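Type IV pilus assembly protein PilC (Thermus thermophilus, PDB 2WHN) probably acts as an essential inner-membrane component of the type IV pilus, controlling pilus assembly and disassembly. Local coordinates at residues A[49-54]-A[73-78]. Numbering follows the deposited sequence.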
ATOM      1  N   ARG A  49      -3.691  -2.202  -9.041  1.00 34.31           N
ATOM      2  CA  ARG A  49      -2.536  -1.883  -9.877  1.00 34.55           C
ATOM      3  C   ARG A  49      -2.601  -0.441 -10.365  1.00 34.69           C
ATOM      4  O   ARG A  49      -1.600   0.275 -10.347  1.00 34.82           O
ATOM      5  CB  ARG A  49      -2.458  -2.825 -11.082  1.00 35.02           C
ATOM      6  CG  ARG A  49      -1.623  -4.069 -10.854  1.00 36.77           C
ATOM      7  CD  ARG A  49      -0.838  -4.453 -12.100  1.00 37.13           C
ATOM      8  NE  ARG A  49      -1.694  -4.579 -13.278  1.00 38.19           N
ATOM      9  CZ  ARG A  49      -2.664  -5.481 -13.410  1.00 38.09           C
ATOM     10  NH1 ARG A  49      -2.922  -6.337 -12.431  1.00 36.54           N
ATOM     11  NH2 ARG A  49      -3.384  -5.518 -14.523  1.00 37.62           N
ATOM     12  N   GLU A  50      -3.773  -0.032 -10.838  1.00 34.21           N
ATOM     13  CA  GLU A  50      -3.965   1.339 -11.283  1.00 34.81           C
ATOM     14  C   GLU A  50      -3.772   2.304 -10.118  1.00 34.31           C
ATOM     15  O   GLU A  50      -3.160   3.357 -10.270  1.00 33.52           O
ATOM     16  CB  GLU A  50      -5.351   1.513 -11.907  1.00 34.85           C
ATOM     17  CG  GLU A  50      -5.494   0.861 -13.275  1.00 37.65           C
ATOM     18  CD  GLU A  50      -5.287   1.844 -14.409  1.00 42.94           C
ATOM     19  OE1 GLU A  50      -4.681   2.910 -14.164  1.00 46.04           O
ATOM     20  OE2 GLU A  50      -5.754   1.569 -15.538  1.00 45.71           O
ATOM     21  N   ILE A  51      -4.268   1.914  -8.949  1.00 34.35           N
ATOM     22  CA  ILE A  51      -4.108   2.709  -7.737  1.00 34.35           C
ATOM     23  C   ILE A  51      -2.632   2.901  -7.415  1.00 34.35           C
ATOM     24  O   ILE A  51      -2.189   4.002  -7.081  1.00 34.00           O
ATOM     25  CB  ILE A  51      -4.768   2.017  -6.527  1.00 34.72           C
ATOM     26  CG1 ILE A  51      -6.287   1.941  -6.709  1.00 35.78           C
ATOM     27  CG2 ILE A  51      -4.409   2.736  -5.243  1.00 33.61           C
ATOM     28  CD1 ILE A  51      -6.982   3.256  -6.511  1.00 36.95           C
ATOM     29  N   LEU A  52      -1.881   1.808  -7.474  1.00 34.50           N
ATOM     30  CA  LEU A  52      -0.491   1.820  -7.040  1.00 34.70           C
ATOM     31  C   LEU A  52       0.402   2.557  -8.029  1.00 34.85           C
ATOM     32  O   LEU A  52       1.365   3.208  -7.631  1.00 35.53           O
ATOM     33  CB  LEU A  52       0.016   0.398  -6.810  1.00 33.75           C
ATOM     34  CG  LEU A  52      -0.687  -0.333  -5.665  1.00 32.49           C
ATOM     35  CD1 LEU A  52      -0.203  -1.771  -5.575  1.00 30.34           C
ATOM     36  CD2 LEU A  52      -0.464   0.406  -4.344  1.00 30.87           C
ATOM     37  N   LYS A  53       0.065   2.485  -9.312  1.00 34.92           N
ATOM     38  CA  LYS A  53       0.767   3.283 -10.317  1.00 35.60           C
ATOM     39  C   LYS A  53       0.577   4.777 -10.065  1.00 35.25           C
ATOM     40  O   LYS A  53       1.498   5.574 -10.253  1.00 35.67           O
ATOM     41  CB  LYS A  53       0.309   2.913 -11.730  1.00 35.42           C
ATOM     42  CG  LYS A  53       0.606   1.470 -12.102  1.00 37.97           C
ATOM     43  CD  LYS A  53       0.172   1.134 -13.523  1.00 41.26           C
ATOM     44  CE  LYS A  53       0.357  -0.352 -13.796  1.00 42.18           C
ATOM     45  NZ  LYS A  53       0.152  -0.704 -15.227  1.00 43.86           N
ATOM     46  N   GLN A  54      -0.617   5.154  -9.626  1.00 34.84           N
ATOM     47  CA  GLN A  54      -0.881   6.547  -9.292  1.00 34.69           C
ATOM     48  C   GLN A  54      -0.141   6.954  -8.016  1.00 33.79           C
ATOM     49  O   GLN A  54       0.361   8.071  -7.911  1.00 33.80           O
ATOM     50  CB  GLN A  54      -2.382   6.797  -9.151  1.00 34.53           C
ATOM     51  CG  GLN A  54      -2.728   8.213  -8.720  1.00 37.32           C
ATOM     52  CD  GLN A  54      -2.409   9.239  -9.788  1.00 41.86           C
ATOM     53  OE1 GLN A  54      -2.945   9.184 -10.895  1.00 42.09           O
ATOM     54  NE2 GLN A  54      -1.528  10.183  -9.463  1.00 43.14           N
ATOM     55  N   LYS A  73      -9.435   4.947  -1.150  1.00 31.70           N
ATOM     56  CA  LYS A  73     -10.290   4.486  -0.061  1.00 32.09           C
ATOM     57  C   LYS A  73      -9.739   3.240   0.622  1.00 32.04           C
ATOM     58  O   LYS A  73      -9.955   3.030   1.816  1.00 31.67           O
ATOM     59  CB  LYS A  73     -11.708   4.215  -0.573  1.00 32.13           C
ATOM     60  CG  LYS A  73     -12.448   5.456  -1.051  1.00 34.51           C
ATOM     61  CD  LYS A  73     -13.362   5.152  -2.242  1.00 36.90           C
ATOM     62  CE  LYS A  73     -14.053   3.800  -2.100  1.00 37.30           C
ATOM     63  NZ  LYS A  73     -15.167   3.837  -1.115  1.00 38.20           N
ATOM     64  N   ILE A  74      -9.050   2.399  -0.140  1.00 31.89           N
ATOM     65  CA  ILE A  74      -8.562   1.126   0.389  1.00 32.34           C
ATOM     66  C   ILE A  74      -7.638   1.301   1.603  1.00 32.55           C
ATOM     67  O   ILE A  74      -7.484   0.387   2.414  1.00 32.85           O
ATOM     68  CB  ILE A  74      -7.854   0.296  -0.702  1.00 32.24           C
ATOM     69  CG1 ILE A  74      -7.371  -1.040  -0.135  1.00 32.62           C
ATOM     70  CG2 ILE A  74      -6.697   1.084  -1.310  1.00 33.08           C
ATOM     71  CD1 ILE A  74      -8.492  -1.934   0.371  1.00 32.99           C
ATOM     72  N   PHE A  75      -7.040   2.479   1.739  1.00 32.80           N
ATOM     73  CA  PHE A  75      -6.168   2.753   2.879  1.00 33.26           C
ATOM     74  C   PHE A  75      -6.918   3.512   3.976  1.00 33.47           C
ATOM     75  O   PHE A  75      -7.367   4.636   3.765  1.00 33.92           O
ATOM     76  CB  PHE A  75      -4.921   3.529   2.428  1.00 33.78           C
ATOM     77  CG  PHE A  75      -4.138   2.838   1.339  1.00 33.66           C
ATOM     78  CD1 PHE A  75      -4.233   3.261   0.021  1.00 33.64           C
ATOM     79  CD2 PHE A  75      -3.353   1.730   1.626  1.00 31.17           C
ATOM     80  CE1 PHE A  75      -3.546   2.601  -0.993  1.00 31.31           C
ATOM     81  CE2 PHE A  75      -2.657   1.077   0.619  1.00 32.28           C
ATOM     82  CZ  PHE A  75      -2.767   1.505  -0.694  1.00 29.29           C
ATOM     83  N   SER A  76      -7.093   2.872   5.129  1.00 33.37           N
ATOM     84  CA  SER A  76      -7.851   3.459   6.234  1.00 33.15           C
ATOM     85  C   SER A  76      -7.116   4.636   6.877  1.00 33.42           C
ATOM     86  O   SER A  76      -5.908   4.800   6.700  1.00 33.22           O
ATOM     87  CB  SER A  76      -8.147   2.399   7.294  1.00 32.75           C
ATOM     88  OG  SER A  76      -6.973   2.072   8.020  1.00 31.89           O
ATOM     89  N   ARG A  77      -7.843   5.427   7.660  1.00 33.39           N
ATOM     90  CA  ARG A  77      -7.251   6.576   8.341  1.00 34.08           C
ATOM     91  C   ARG A  77      -6.067   6.154   9.197  1.00 33.94           C
ATOM     92  O   ARG A  77      -5.027   6.811   9.207  1.00 34.04           O
ATOM     93  CB  ARG A  77      -8.289   7.284   9.214  1.00 34.13           C
ATOM     94  CG  ARG A  77      -9.148   8.289   8.470  1.00 37.24           C
ATOM     95  CD  ARG A  77     -10.100   9.001   9.424  1.00 39.92           C
ATOM     96  NE  ARG A  77     -11.374   9.307   8.783  1.00 44.01           N
ATOM     97  CZ  ARG A  77     -12.272   8.393   8.436  1.00 45.67           C
ATOM     98  NH1 ARG A  77     -12.034   7.108   8.662  1.00 47.47           N
ATOM     99  NH2 ARG A  77     -13.408   8.760   7.858  1.00 46.88           N
ATOM    100  N   LEU A  78      -6.228   5.054   9.922  1.00 33.75           N
ATOM    101  CA  LEU A  78      -5.165   4.561  10.782  1.00 33.82           C
ATOM    102  C   LEU A  78      -3.951   4.132   9.960  1.00 33.82           C
ATOM    103  O   LEU A  78      -2.808   4.408  10.328  1.00 33.54           O
ATOM    104  CB  LEU A  78      -5.666   3.398  11.640  1.00 33.88           C
ATOM    105  CG  LEU A  78      -4.665   2.874  12.668  1.00 34.78           C
ATOM    106  CD1 LEU A  78      -4.150   4.010  13.544  1.00 33.79           C
ATOM    107  CD2 LEU A  78      -5.291   1.774  13.514  1.00 33.33           C
TER
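Ile51 and Leu52, successive residues of helix 46-60, meet Phe75 in the loop that leads into helix 77-89. The nearest alpha carbons, CA of Ile51 and CA of Ile74, are 9.4 Å from each other. Within residues 49-54, Lys53 N is bonded to Arg49 O at 3.0 Å. Ser76 N-caps the next helix: its OG accepts the backbone N-H of Tyr79.

Phe75 bridges the gap with the far end of its ring. Its CB already points at the helix, and chi1 of -56° carries the ring on in that direction. Ile51 and Leu52 meet it at the edge, near the ring plane. Ile51 brings its CG2 branch to 4.3 Å from Phe75 CE1. Leu52 reaches in with one methyl, CD2, 4.5 Å from Phe75 CZ. One face of the ring carries CG2 of the preceding Ile74, 3.4 Å above the plane and offset toward the rim.

Phe48 and Leu15 also touch Phe75, the ring of Tyr79 meets that of Phe75 with the planes at about 55°, and Phe18 touches Leu52. The ring therefore sits in the apolar interior of this all-helical N-terminal domain of the GSP F (T2SS protein F) family, where helices 12-28, 46-60 and 77-89 come together.

No hydrogen bond crosses between the segments. They are joined by dispersion and the burial of apolar surface, 96 Å² in all, so the direct contact is light and not strongly directional.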